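Local coordinates for protein acyl-coenzyme A oxidase acox-1.2 (Caenorhabditis elegans, PDB 5K3J) that catalyses the first, desaturating step of peroxisomal beta-oxidation on the five-carbon omega side chain of ascaroside-CoA pheromone precursors, using FAD and molecular oxygen, at residues Ser294-Glu299 with Gly387-Val392; Ile353-Glu358 with Ile536-Arg541. One frame throughout, in Å; residues are numbered along the deposited sequence.

Helix 343-363 ties the two contacts together: it packs against helix 287-315 and helix 379-405, which pair in interaction 1, and its segment 353-358 carries one half of interaction 2. The centres of the two contacts lie about 12 Å apart and they touch directly, A297 CB lying 3.8 Å from the backbone CA of G356, and L388 CD2 meeting T355 CG2 side chain to side chain at 3.8 Å. Interaction 1 is the one at the substrate, for E299 binds the ascaroside sugar, and S390 and V391 line the ATP pocket. Interaction 2 sits further out, the side chain of T355 being about 12 Å from that of E299, and joins this helical core to helix 520-543.

Interaction 1 (Ser294-Glu299 with Gly387-Val392); sequences SQMAME and GLKSVV. With 6QA (~{S}-[2-[3-[[(2~{R})-4-[[[(2~{R},3~{S},4~{R},5~{R})-5-(6-aminopurin-9-yl)-4-oxidanyl-3-phosphonooxy-oxolan-2-yl]methoxy-oxidanyl-phosphoryl]oxy-oxidanyl-phosphoryl]oxy-3,3-dimethyl-2-oxidanyl-butanoyl]amino]propanoylamino]ethyl] 5-[(2~{R},3~{R},5~{R},6~{S})-6-methyl-3,5-bis(oxidanyl)oxan-2-yl]oxypentanethioate), chain E.
In M296 the side chain runs straight through chi2 and then bends at chi3 (-57°), which lays SD and CE obliquely across the root of K389; SD rests 3.7 Å from K389 CB. K389 itself has CG between its backbone N and carbonyl carbon (chi1 66°) and bends twice beyond it, so its ammonium group leaves this interface and hydrogen-bonds the carbonyls of G428 and G433. Alongside, A297 CB meets L388 CD2 at 4.1 Å, while V392 CG1 lies 3.9 Å from the carbonyl O of M296. The contact between the helices is thus apolar and buried, and the short segments run roughly parallel, 8.4 Å apart with their axes at 27°.

E299 points its extended chain to the substrate instead: OE1 accepts a hydrogen bond from the ascaroside hydroxyl O01 of the bound ligand at 2.9 Å. This glutamate is important for binding the five-carbon omega ascaroside and hence for specificity. With the carboxylate cut back to an alanine here, the sugar hydroxyl is likely to lose its acceptor and the ascaroside ring part of its hold. Both helices belong to the C-alpha1 domain of the acyl-CoA oxidase; around them, helix 343-363 meets M298 and L388, helix 520-543 packs on L388 and V391, and helix 435-450 touches K389 and S390.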
ATOM      1  N   SER A 294       4.102  19.861  10.258  1.00 39.92           N
ATOM      2  CA  SER A 294       5.050  19.796  11.360  1.00 46.75           C
ATOM      3  C   SER A 294       4.724  18.623  12.280  1.00 48.45           C
ATOM      4  O   SER A 294       5.617  17.995  12.846  1.00 47.59           O
ATOM      5  CB  SER A 294       5.045  21.108  12.152  1.00 44.08           C
ATOM      6  OG  SER A 294       3.749  21.399  12.653  1.00 41.93           O
ATOM      7  N   GLN A 295       3.437  18.318  12.396  1.00 54.30           N
ATOM      8  CA  GLN A 295       2.960  17.348  13.372  1.00 52.13           C
ATOM      9  C   GLN A 295       3.041  15.891  12.902  1.00 50.77           C
ATOM     10  O   GLN A 295       3.167  14.982  13.720  1.00 52.73           O
ATOM     11  CB  GLN A 295       1.518  17.705  13.765  1.00 56.91           C
ATOM     12  CG  GLN A 295       0.825  16.728  14.695  1.00 63.77           C
ATOM     13  CD  GLN A 295      -0.147  15.824  13.962  1.00 68.88           C
ATOM     14  OE1 GLN A 295      -0.148  15.763  12.732  1.00 68.55           O
ATOM     15  NE2 GLN A 295      -0.988  15.123  14.715  1.00 67.52           N
ATOM     16  N   MET A 296       2.994  15.658  11.595  1.00 53.62           N
ATOM     17  CA  MET A 296       2.857  14.281  11.111  1.00 49.48           C
ATOM     18  C   MET A 296       4.156  13.480  11.075  1.00 49.19           C
ATOM     19  O   MET A 296       4.136  12.296  10.771  1.00 56.05           O
ATOM     20  CB  MET A 296       2.205  14.262   9.724  1.00 45.54           C
ATOM     21  CG  MET A 296       2.589  15.406   8.811  1.00 47.23           C
ATOM     22  SD  MET A 296       1.549  15.409   7.336  1.00 41.84           S
ATOM     23  CE  MET A 296       1.881  13.765   6.714  1.00 39.10           C
ATOM     24  N   ALA A 297       5.282  14.106  11.393  1.00 32.25           N
ATOM     25  CA  ALA A 297       6.492  13.326  11.619  1.00 28.27           C
ATOM     26  C   ALA A 297       6.281  12.504  12.886  1.00 29.83           C
ATOM     27  O   ALA A 297       6.627  11.323  12.947  1.00 27.49           O
ATOM     28  CB  ALA A 297       7.718  14.217  11.742  1.00 27.31           C
ATOM     29  N   MET A 298       5.687  13.148  13.886  1.00 43.97           N
ATOM     30  CA  MET A 298       5.290  12.500  15.126  1.00 46.63           C
ATOM     31  C   MET A 298       4.236  11.428  14.876  1.00 45.90           C
ATOM     32  O   MET A 298       4.371  10.292  15.328  1.00 46.17           O
ATOM     33  CB  MET A 298       4.752  13.541  16.102  1.00 50.77           C
ATOM     34  CG  MET A 298       4.126  12.961  17.351  1.00 55.31           C
ATOM     35  SD  MET A 298       5.342  12.206  18.434  1.00 58.16           S
ATOM     36  CE  MET A 298       6.328  13.641  18.846  1.00 58.08           C
ATOM     37  N   GLU A 299       3.188  11.806  14.149  1.00 40.84           N
ATOM     38  CA  GLU A 299       2.024  10.951  13.934  1.00 39.20           C
ATOM     39  C   GLU A 299       2.310   9.791  12.976  1.00 35.58           C
ATOM     40  O   GLU A 299       1.848   8.667  13.194  1.00 32.99           O
ATOM     41  CB  GLU A 299       0.860  11.782  13.401  1.00 39.80           C
ATOM     42  CG  GLU A 299      -0.429  11.007  13.223  1.00 40.87           C
ATOM     43  CD  GLU A 299      -1.498  11.817  12.520  1.00 42.25           C
ATOM     44  OE1 GLU A 299      -1.139  12.663  11.674  1.00 44.31           O
ATOM     45  OE2 GLU A 299      -2.696  11.610  12.811  1.00 43.57           O
ATOM     46  N   GLY A 387       9.242  18.731   2.965  1.00 39.99           N
ATOM     47  CA  GLY A 387       9.861  17.470   2.609  1.00 35.60           C
ATOM     48  C   GLY A 387       9.725  16.449   3.718  1.00 33.46           C
ATOM     49  O   GLY A 387       9.661  15.249   3.457  1.00 30.81           O
ATOM     50  N   LEU A 388       9.684  16.928   4.956  1.00 34.49           N
ATOM     51  CA  LEU A 388       9.616  16.044   6.112  1.00 39.04           C
ATOM     52  C   LEU A 388       8.349  15.190   6.090  1.00 38.27           C
ATOM     53  O   LEU A 388       8.407  13.992   6.357  1.00 33.38           O
ATOM     54  CB  LEU A 388       9.684  16.846   7.411  1.00 42.00           C
ATOM     55  CG  LEU A 388      10.080  16.048   8.654  1.00 47.86           C
ATOM     56  CD1 LEU A 388      11.427  15.391   8.434  1.00 49.08           C
ATOM     57  CD2 LEU A 388      10.114  16.935   9.889  1.00 51.25           C
ATOM     58  N   LYS A 389       7.208  15.791   5.763  1.00 31.07           N
ATOM     59  CA  LYS A 389       5.958  15.038   5.719  1.00 27.89           C
ATOM     60  C   LYS A 389       5.941  14.073   4.536  1.00 26.59           C
ATOM     61  O   LYS A 389       5.346  13.004   4.610  1.00 29.40           O
ATOM     62  CB  LYS A 389       4.759  15.988   5.659  1.00 29.43           C
ATOM     63  CG  LYS A 389       4.661  16.799   4.379  1.00 28.72           C
ATOM     64  CD  LYS A 389       3.271  16.692   3.760  1.00 29.45           C
ATOM     65  CE  LYS A 389       3.110  15.418   2.938  1.00 27.22           C
ATOM     66  NZ  LYS A 389       1.726  15.256   2.403  1.00 27.35           N
ATOM     67  N   SER A 390       6.609  14.450   3.452  1.00 38.01           N
ATOM     68  CA  SER A 390       6.632  13.628   2.249  1.00 38.63           C
ATOM     69  C   SER A 390       7.462  12.362   2.445  1.00 42.39           C
ATOM     70  O   SER A 390       6.974  11.253   2.227  1.00 39.22           O
ATOM     71  CB  SER A 390       7.169  14.431   1.066  1.00 37.81           C
ATOM     72  OG  SER A 390       6.285  15.486   0.737  1.00 39.88           O
ATOM     73  N   VAL A 391       8.715  12.534   2.858  1.00 46.06           N
ATOM     74  CA  VAL A 391       9.617  11.404   3.074  1.00 46.15           C
ATOM     75  C   VAL A 391       9.097  10.484   4.175  1.00 48.41           C
ATOM     76  O   VAL A 391       9.101   9.260   4.024  1.00 49.37           O
ATOM     77  CB  VAL A 391      11.039  11.876   3.435  1.00 50.65           C
ATOM     78  CG1 VAL A 391      11.878  10.718   3.961  1.00 50.90           C
ATOM     79  CG2 VAL A 391      11.706  12.508   2.225  1.00 52.16           C
ATOM     80  N   VAL A 392       8.643  11.080   5.274  1.00 41.98           N
ATOM     81  CA  VAL A 392       8.154  10.320   6.415  1.00 45.42           C
ATOM     82  C   VAL A 392       6.934   9.480   6.048  1.00 46.71           C
ATOM     83  O   VAL A 392       6.922   8.277   6.285  1.00 52.66           O
ATOM     84  CB  VAL A 392       7.815  11.248   7.596  1.00 47.35           C
ATOM     85  CG1 VAL A 392       6.880  10.563   8.553  1.00 47.82           C
ATOM     86  CG2 VAL A 392       9.086  11.678   8.318  1.00 46.88           C
TER
HETATM   87  P26 6QA E 703       0.568  28.990  -4.019  1.00 90.58           P
HETATM   88  P29 6QA E 703       2.547  31.046  -4.998  1.00 86.58           P
HETATM   89  P50 6QA E 703       9.506  30.471  -4.306  1.00112.46           P
HETATM   90  O01 6QA E 703      -3.479  12.975   9.982  1.00 50.87           O
HETATM   91  C02 6QA E 703      -3.980  14.327  10.073  1.00 45.64           C
HETATM   92  C03 6QA E 703      -5.137  14.327   9.061  1.00 45.10           C
HETATM   93  O04 6QA E 703      -5.559  15.582   8.779  1.00 44.72           O
HETATM   94  C05 6QA E 703      -4.776  16.300   7.879  1.00 47.76           C
HETATM   95  C06 6QA E 703      -5.673  16.685   6.670  1.00 47.56           C
HETATM   96  C07 6QA E 703      -5.166  18.040   6.125  1.00 48.76           C
HETATM   97  C08 6QA E 703      -6.309  18.730   5.383  1.00 49.84           C
HETATM   98  C09 6QA E 703      -5.943  19.004   3.984  1.00 49.74           C
HETATM   99  S10 6QA E 703      -6.230  20.775   3.471  1.00 51.99           S
HETATM  100  C11 6QA E 703      -4.786  21.564   2.706  1.00 46.57           C
HETATM  101  C12 6QA E 703      -3.704  20.637   2.234  1.00 43.07           C
HETATM  102  N13 6QA E 703      -3.388  20.989   0.901  1.00 45.35           N
HETATM  103  C14 6QA E 703      -2.077  21.490   0.541  1.00 49.09           C
HETATM  104  C15 6QA E 703      -1.756  21.857  -0.951  1.00 54.71           C
HETATM  105  C16 6QA E 703      -1.311  23.358  -0.981  1.00 59.95           C
HETATM  106  N17 6QA E 703      -0.104  23.550  -1.807  1.00 65.17           N
HETATM  107  C18 6QA E 703       0.135  24.888  -2.366  1.00 73.70           C
HETATM  108  C19 6QA E 703       1.378  25.122  -3.222  1.00 80.37           C
HETATM  109  O20 6QA E 703       2.017  23.888  -3.459  1.00 82.15           O
HETATM  110  C21 6QA E 703       2.377  26.091  -2.529  1.00 83.77           C
HETATM  111  C22 6QA E 703       3.493  26.317  -3.641  1.00 85.34           C
HETATM  112  C23 6QA E 703       2.908  25.429  -1.215  1.00 78.42           C
HETATM  113  C24 6QA E 703       1.815  27.458  -2.149  1.00 86.07           C
HETATM  114  O25 6QA E 703       1.914  28.405  -3.232  1.00 84.07           O
HETATM  115  O27 6QA E 703      -0.221  27.894  -4.752  1.00 84.95           O
HETATM  116  O28 6QA E 703       1.153  30.145  -5.131  1.00 95.15           O
HETATM  117  O30 6QA E 703       2.123  32.493  -4.726  1.00 79.34           O
HETATM  118  O31 6QA E 703       3.513  30.401  -3.783  1.00 91.89           O
HETATM  119  C32 6QA E 703       4.812  30.006  -4.014  1.00 89.34           C
HETATM  120  C33 6QA E 703       5.756  31.119  -3.391  1.00 92.10           C
HETATM  121  O34 6QA E 703       5.322  31.498  -2.251  1.00 92.25           O
HETATM  122  C35 6QA E 703       6.369  31.058  -1.088  1.00 88.92           C
HETATM  123  N36 6QA E 703       5.642  30.279  -0.071  1.00 85.42           N
HETATM  124  C37 6QA E 703       4.752  29.312  -0.311  1.00 89.93           C
HETATM  125  N38 6QA E 703       4.266  28.814   0.827  1.00 81.66           N
HETATM  126  C39 6QA E 703       4.857  29.485   1.856  1.00 81.50           C
HETATM  127  C40 6QA E 703       5.726  30.422   1.294  1.00 84.99           C
HETATM  128  N41 6QA E 703       6.446  31.236   2.114  1.00 86.01           N
HETATM  129  C42 6QA E 703       6.321  31.128   3.437  1.00 85.72           C
HETATM  130  N43 6QA E 703       5.488  30.239   4.016  1.00 81.54           N
HETATM  131  C44 6QA E 703       4.749  29.413   3.275  1.00 81.58           C
HETATM  132  N45 6QA E 703       3.844  28.446   3.905  1.00 77.48           N
HETATM  133  C46 6QA E 703       7.326  30.382  -1.646  1.00 91.30           C
HETATM  134  O47 6QA E 703       8.660  30.958  -1.273  1.00 96.43           O
HETATM  135  C48 6QA E 703       7.139  30.484  -3.157  1.00 96.39           C
HETATM  136  O49 6QA E 703       8.127  31.263  -3.747  1.00100.31           O
HETATM  137  O51 6QA E 703       9.577  30.618  -5.797  1.00 94.74           O
HETATM  138  O52 6QA E 703       9.445  28.982  -3.927  1.00101.91           O
HETATM  139  O53 6QA E 703      10.723  31.065  -3.651  1.00 99.62           O
HETATM  140  O54 6QA E 703       3.303  30.980  -6.302  1.00 84.32           O
HETATM  141  O55 6QA E 703      -0.349  29.685  -3.030  1.00 93.63           O
HETATM  142  O56 6QA E 703      -0.645  25.772  -2.163  1.00 68.79           O
HETATM  143  O57 6QA E 703      -1.227  21.640   1.354  1.00 52.24           O
HETATM  144  O58 6QA E 703      -5.521  18.076   3.305  1.00 46.08           O
HETATM  145  O59 6QA E 703      -6.280  13.588   9.570  1.00 41.16           O
HETATM  146  C60 6QA E 703      -6.738  14.088  10.831  1.00 40.44           C
HETATM  147  C61 6QA E 703      -7.962  13.248  11.119  1.00 39.77           C
HETATM  148  C62 6QA E 703      -5.616  14.000  11.899  1.00 44.63           C
HETATM  149  C63 6QA E 703      -4.379  14.658  11.456  1.00 44.83           C
HETATM  150  O64 6QA E 703      -6.072  14.666  13.130  1.00 49.78           O

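Interaction 2 (Ile353-Glu358 with Ile536-Arg541)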
ATOM      1  N   ILE A 353       9.635  10.210  15.337  1.00 38.98           N
ATOM      2  CA  ILE A 353       8.963  10.791  16.497  1.00 42.15           C
ATOM      3  C   ILE A 353       9.812  11.876  17.157  1.00 44.53           C
ATOM      4  O   ILE A 353       9.302  12.938  17.523  1.00 42.62           O
ATOM      5  CB  ILE A 353       8.605   9.698  17.527  1.00 39.06           C
ATOM      6  CG1 ILE A 353       7.398   8.898  17.034  1.00 38.38           C
ATOM      7  CG2 ILE A 353       8.310  10.302  18.896  1.00 37.52           C
ATOM      8  CD1 ILE A 353       7.140   7.636  17.822  1.00 38.51           C
ATOM      9  N   PHE A 354      11.109  11.613  17.291  1.00 53.66           N
ATOM     10  CA  PHE A 354      12.029  12.593  17.863  1.00 51.89           C
ATOM     11  C   PHE A 354      12.195  13.774  16.918  1.00 49.84           C
ATOM     12  O   PHE A 354      12.337  14.918  17.352  1.00 53.57           O
ATOM     13  CB  PHE A 354      13.385  11.951  18.157  1.00 49.33           C
ATOM     14  CG  PHE A 354      13.316  10.828  19.150  1.00 48.43           C
ATOM     15  CD1 PHE A 354      12.408  10.870  20.192  1.00 46.15           C
ATOM     16  CD2 PHE A 354      14.150   9.726  19.038  1.00 48.02           C
ATOM     17  CE1 PHE A 354      12.333   9.843  21.103  1.00 45.39           C
ATOM     18  CE2 PHE A 354      14.080   8.693  19.949  1.00 49.48           C
ATOM     19  CZ  PHE A 354      13.168   8.752  20.984  1.00 47.73           C
ATOM     20  N   THR A 355      12.181  13.484  15.623  1.00 43.95           N
ATOM     21  CA  THR A 355      12.190  14.521  14.604  1.00 45.88           C
ATOM     22  C   THR A 355      10.896  15.323  14.695  1.00 45.59           C
ATOM     23  O   THR A 355      10.871  16.524  14.424  1.00 44.72           O
ATOM     24  CB  THR A 355      12.351  13.914  13.192  1.00 47.09           C
ATOM     25  OG1 THR A 355      13.541  13.117  13.145  1.00 48.38           O
ATOM     26  CG2 THR A 355      12.437  15.002  12.132  1.00 48.15           C
ATOM     27  N   GLY A 356       9.824  14.643  15.093  1.00 51.28           N
ATOM     28  CA  GLY A 356       8.529  15.272  15.257  1.00 53.22           C
ATOM     29  C   GLY A 356       8.480  16.245  16.422  1.00 51.72           C
ATOM     30  O   GLY A 356       7.849  17.296  16.324  1.00 50.14           O
ATOM     31  N   PHE A 357       9.146  15.898  17.523  1.00 45.01           N
ATOM     32  CA  PHE A 357       9.181  16.762  18.703  1.00 43.98           C
ATOM     33  C   PHE A 357       9.804  18.119  18.403  1.00 44.11           C
ATOM     34  O   PHE A 357       9.336  19.143  18.900  1.00 43.59           O
ATOM     35  CB  PHE A 357       9.949  16.098  19.854  1.00 41.07           C
ATOM     36  CG  PHE A 357       9.102  15.206  20.712  1.00 39.18           C
ATOM     37  CD1 PHE A 357       8.028  15.725  21.412  1.00 38.81           C
ATOM     38  CD2 PHE A 357       9.383  13.859  20.828  1.00 36.26           C
ATOM     39  CE1 PHE A 357       7.245  14.918  22.198  1.00 42.88           C
ATOM     40  CE2 PHE A 357       8.599  13.050  21.617  1.00 38.09           C
ATOM     41  CZ  PHE A 357       7.533  13.578  22.300  1.00 41.31           C
ATOM     42  N   GLU A 358      10.861  18.125  17.597  1.00 40.59           N
ATOM     43  CA  GLU A 358      11.537  19.369  17.249  1.00 43.63           C
ATOM     44  C   GLU A 358      10.645  20.281  16.408  1.00 46.55           C
ATOM     45  O   GLU A 358      10.484  21.458  16.726  1.00 56.07           O
ATOM     46  CB  GLU A 358      12.842  19.085  16.505  1.00 45.65           C
ATOM     47  CG  GLU A 358      13.926  18.442  17.352  1.00 48.93           C
ATOM     48  CD  GLU A 358      15.285  18.484  16.679  1.00 51.73           C
ATOM     49  OE1 GLU A 358      15.413  19.162  15.637  1.00 48.08           O
ATOM     50  OE2 GLU A 358      16.225  17.837  17.188  1.00 54.26           O
ATOM     51  N   ILE A 536      18.040  12.073  10.943  1.00 47.27           N
ATOM     52  CA  ILE A 536      19.178  11.474  11.627  1.00 52.83           C
ATOM     53  C   ILE A 536      19.711  12.372  12.747  1.00 55.93           C
ATOM     54  O   ILE A 536      19.904  11.915  13.876  1.00 49.02           O
ATOM     55  CB  ILE A 536      20.309  11.170  10.633  1.00 55.23           C
ATOM     56  CG1 ILE A 536      19.861  10.087   9.652  1.00 53.68           C
ATOM     57  CG2 ILE A 536      21.567  10.735  11.364  1.00 57.47           C
ATOM     58  CD1 ILE A 536      20.896   9.744   8.611  1.00 54.10           C
ATOM     59  N   GLU A 537      19.942  13.644  12.427  1.00 50.88           N
ATOM     60  CA  GLU A 537      20.436  14.613  13.403  1.00 51.85           C
ATOM     61  C   GLU A 537      19.495  14.735  14.590  1.00 56.40           C
ATOM     62  O   GLU A 537      19.920  14.693  15.747  1.00 65.02           O
ATOM     63  CB  GLU A 537      20.615  15.988  12.756  1.00 51.09           C
ATOM     64  CG  GLU A 537      21.561  16.020  11.580  1.00 53.81           C
ATOM     65  CD  GLU A 537      21.829  17.431  11.107  1.00 53.99           C
ATOM     66  OE1 GLU A 537      20.985  17.980  10.368  1.00 53.84           O
ATOM     67  OE2 GLU A 537      22.878  17.996  11.487  1.00 53.94           O
ATOM     68  N   ALA A 538      18.213  14.898  14.281  1.00 42.05           N
ATOM     69  CA  ALA A 538      17.164  14.998  15.288  1.00 42.91           C
ATOM     70  C   ALA A 538      17.204  13.812  16.246  1.00 45.98           C
ATOM     71  O   ALA A 538      17.093  13.979  17.462  1.00 44.38           O
ATOM     72  CB  ALA A 538      15.803  15.089  14.618  1.00 43.36           C
ATOM     73  N   PHE A 539      17.351  12.619  15.676  1.00 61.89           N
ATOM     74  CA  PHE A 539      17.492  11.387  16.443  1.00 57.75           C
ATOM     75  C   PHE A 539      18.676  11.513  17.393  1.00 54.42           C
ATOM     76  O   PHE A 539      18.535  11.331  18.603  1.00 45.76           O
ATOM     77  CB  PHE A 539      17.682  10.197  15.497  1.00 54.46           C
ATOM     78  CG  PHE A 539      17.356   8.857  16.107  1.00 51.85           C
ATOM     79  CD1 PHE A 539      17.060   8.730  17.456  1.00 48.95           C
ATOM     80  CD2 PHE A 539      17.349   7.719  15.320  1.00 50.16           C
ATOM     81  CE1 PHE A 539      16.762   7.494  18.006  1.00 48.52           C
ATOM     82  CE2 PHE A 539      17.052   6.482  15.861  1.00 49.25           C
ATOM     83  CZ  PHE A 539      16.759   6.367  17.204  1.00 52.88           C
ATOM     84  N   MET A 540      19.833  11.844  16.827  1.00 66.88           N
ATOM     85  CA  MET A 540      21.067  12.009  17.590  1.00 66.71           C
ATOM     86  C   MET A 540      20.912  12.957  18.771  1.00 61.53           C
ATOM     87  O   MET A 540      21.374  12.666  19.874  1.00 58.87           O
ATOM     88  CB  MET A 540      22.186  12.516  16.682  1.00 71.42           C
ATOM     89  CG  MET A 540      22.624  11.532  15.623  1.00 76.77           C
ATOM     90  SD  MET A 540      24.389  11.682  15.303  1.00 82.60           S
ATOM     91  CE  MET A 540      25.030  11.528  16.969  1.00 80.70           C
ATOM     92  N   ARG A 541      20.261  14.092  18.536  1.00 49.88           N
ATOM     93  CA  ARG A 541      20.119  15.119  19.563  1.00 51.85           C
ATOM     94  C   ARG A 541      19.248  14.663  20.727  1.00 54.90           C
ATOM     95  O   ARG A 541      19.322  15.222  21.824  1.00 61.89           O
ATOM     96  CB  ARG A 541      19.547  16.401  18.959  1.00 52.43           C
ATOM     97  CG  ARG A 541      20.508  17.119  18.023  1.00 52.32           C
ATOM     98  CD  ARG A 541      20.052  18.538  17.753  1.00 52.52           C
ATOM     99  NE  ARG A 541      18.897  18.581  16.865  1.00 51.41           N
ATOM    100  CZ  ARG A 541      18.978  18.769  15.552  1.00 51.68           C
ATOM    101  NH1 ARG A 541      20.164  18.938  14.977  1.00 50.21           N
ATOM    102  NH2 ARG A 541      17.879  18.794  14.814  1.00 50.56           N
TER
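E358 and R541 form a side-on, two-bonded salt bridge: NH2 of R541 gives to E358 OE1 at 2.6 Å, and NE of R541 gives to E358 OE2 at 2.8 Å. OE1 receives its bond on the syn lone pair, whereas NE meets OE2 on the syn side but 23° out of the carboxylate plane. Both oxygens lie near the guanidinium plane, and this double grip restrains rotation of either group. Beside the carboxylate, A538 CB faces T355, 3.3 Å from its OG1. Here segments 353-358 and 536-541 cross at 88°, their axes 8.1 Å apart at the closest, and the crossing joins the helical C-alpha1 region to the C-terminal helical region of the acyl-CoA oxidase. Next along, the edge of the F354 ring meets F539, with F354 CD2 3.5 Å from F539 CD1 and the ring planes inclined at 45°. F539 reaches it because its CG is anti to the backbone N. Further out, the T355 hydroxyl is hydrogen-bonded to the carbonyl of A351 one turn earlier, F534 packs on T355 and E358, and L559 of helix 549-569 touches F539.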